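Local atomic coordinates of periplasmic binding protein component of an ABC type zinc uptake transporter (Synechocystis sp., PDB entry 1PQ4), a protein that binds zinc and, as the periplasmic component of an ABC-type zinc uptake transporter, probably delivers the metal to its membrane partner. Residues 58-63 with 81-86. Numbering follows the deposited sequence.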
loop_
_atom_site.group_PDB
_atom_site.type_symbol
_atom_site.label_atom_id
_atom_site.label_comp_id
_atom_site.label_asym_id
_atom_site.label_seq_id
_atom_site.Cartn_x
_atom_site.Cartn_y
_atom_site.Cartn_z
ATOM N N ILE A 58 4.834 5.483 6.848
ATOM C CA ILE A 58 5.008 4.223 6.140
ATOM C C ILE A 58 6.541 3.981 6.249
ATOM O O ILE A 58 7.017 2.856 6.425
ATOM C CB ILE A 58 4.626 4.392 4.651
ATOM C CG1 ILE A 58 3.083 4.410 4.503
ATOM C CG2 ILE A 58 5.293 3.319 3.810
ATOM C CD1 ILE A 58 2.445 5.676 4.937
ATOM N N GLY A 59 7.320 5.057 6.133
ATOM C CA GLY A 59 8.769 4.904 6.221
ATOM C C GLY A 59 9.400 4.640 4.865
ATOM O O GLY A 59 8.771 4.835 3.825
ATOM N N LEU A 60 10.635 4.170 4.884
ATOM C CA LEU A 60 11.394 3.869 3.674
ATOM C C LEU A 60 11.432 5.019 2.705
ATOM O O LEU A 60 11.475 4.822 1.497
ATOM C CB LEU A 60 10.844 2.589 2.982
ATOM C CG LEU A 60 11.003 1.328 3.845
ATOM C CD1 LEU A 60 10.300 0.125 3.204
ATOM C CD2 LEU A 60 12.530 1.017 4.016
ATOM N N GLY A 61 11.419 6.233 3.222
ATOM C CA GLY A 61 11.443 7.378 2.330
ATOM C C GLY A 61 10.109 7.793 1.754
ATOM O O GLY A 61 10.009 8.808 1.067
ATOM N N PHE A 62 9.063 7.029 2.017
ATOM C CA PHE A 62 7.743 7.398 1.455
ATOM C C PHE A 62 7.338 8.860 1.724
ATOM O O PHE A 62 6.796 9.535 0.856
ATOM C CB PHE A 62 6.675 6.485 2.043
ATOM C CG PHE A 62 5.338 6.642 1.397
ATOM C CD1 PHE A 62 5.144 6.209 0.092
ATOM C CD2 PHE A 62 4.265 7.122 2.106
ATOM C CE1 PHE A 62 3.867 6.228 -0.500
ATOM C CE2 PHE A 62 2.976 7.155 1.525
ATOM C CZ PHE A 62 2.784 6.696 0.226
ATOM N N GLU A 63 7.585 9.323 2.940
ATOM C CA GLU A 63 7.221 10.668 3.384
ATOM C C GLU A 63 8.340 11.722 3.264
ATOM O O GLU A 63 8.148 12.875 3.667
ATOM C CB GLU A 63 6.793 10.623 4.849
ATOM C CG GLU A 63 5.434 9.922 5.142
ATOM C CD GLU A 63 5.552 8.444 5.443
ATOM O OE1 GLU A 63 6.685 7.918 5.487
ATOM O OE2 GLU A 63 4.495 7.794 5.661
ATOM N N ASP A 81 7.940 5.218 13.027
ATOM C CA ASP A 81 8.437 4.669 11.775
ATOM C C ASP A 81 7.963 3.222 11.660
ATOM O O ASP A 81 8.555 2.306 12.248
ATOM C CB ASP A 81 9.950 4.744 11.767
ATOM C CG ASP A 81 10.557 4.121 10.527
ATOM O OD1 ASP A 81 9.815 3.662 9.623
ATOM O OD2 ASP A 81 11.800 4.086 10.476
ATOM N N SER A 82 6.898 2.991 10.894
ATOM C CA SER A 82 6.372 1.627 10.860
ATOM C C SER A 82 7.176 0.628 10.075
ATOM O O SER A 82 6.929 -0.572 10.180
ATOM C CB SER A 82 4.896 1.618 10.416
ATOM O OG SER A 82 4.813 1.766 9.038
ATOM N N ALA A 83 8.174 1.093 9.322
ATOM C CA ALA A 83 8.994 0.187 8.548
ATOM C C ALA A 83 10.197 -0.362 9.347
ATOM O O ALA A 83 11.017 -1.108 8.788
ATOM C CB ALA A 83 9.511 0.878 7.296
ATOM N N GLN A 84 10.294 -0.037 10.632
ATOM C CA GLN A 84 11.473 -0.528 11.381
ATOM C C GLN A 84 11.712 -2.027 11.294
ATOM O O GLN A 84 10.804 -2.846 11.481
ATOM C CB GLN A 84 11.451 -0.083 12.859
ATOM C CG GLN A 84 10.319 -0.532 13.726
ATOM C CD GLN A 84 10.531 -0.185 15.227
ATOM O OE1 GLN A 84 10.972 0.929 15.573
ATOM N NE2 GLN A 84 10.196 -1.142 16.118
ATOM N N GLY A 85 12.950 -2.379 10.939
ATOM C CA GLY A 85 13.339 -3.770 10.904
ATOM C C GLY A 85 13.037 -4.471 9.610
ATOM O O GLY A 85 13.442 -5.602 9.418
ATOM N N ILE A 86 12.366 -3.799 8.672
ATOM C CA ILE A 86 12.009 -4.465 7.425
ATOM C C ILE A 86 13.057 -4.311 6.330
ATOM O O ILE A 86 13.507 -3.195 6.046
ATOM C CB ILE A 86 10.627 -3.889 6.901
ATOM C CG1 ILE A 86 9.509 -4.325 7.860
ATOM C CG2 ILE A 86 10.391 -4.301 5.462
ATOM C CD1 ILE A 86 9.385 -3.473 9.093
HETATM O O HOH W 1 12.034 3.782 7.292
#
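Ala-83 points its methyl group at residues 58-60, with CB 3.3 Å from the carbonyl oxygen of Ile-58 and 3.8 Å from the Leu-60 side chain at CG. The leucine reaches this methyl with its branch point, CG standing anti to its own carbonyl carbon (chi1 -64°). Gly-59, with no side chain, lets the two backbones come close here, and its bare CA lies 3.8 Å from Asp-81 OD1. A water makes the polar link, accepting from Leu-60 N at 2.8 Å and donating to Asp-81 OD2. The other carboxylate oxygen, OD1, takes the N-H of Ala-83 from above the carboxylate plane, forming an Asx turn within a type I beta turn. These are the loops that leave the neighbouring parallel strands 54-57 and 78-81 at their C-terminal ends, 78-81 being an outermost strand of the four-stranded sheet. Ser-82 OG comes within 3.6 Å of Ile-58 O but bonds to Leu-57 O, in the adjoining strand. On the 58-63 side, Glu-63 folds back so that both carboxylate oxygens use their syn lone pairs, OE2 on Ile-58 N (2.6 Å) and OE1 on Gly-59 N (3.0 Å), across the type I' turn from Gly-59 to Phe-62. Ser-8 also bonds OE2, and Ile-58, whose CB points away from residues 81-86, has its side chain about 10 Å from the bound zinc.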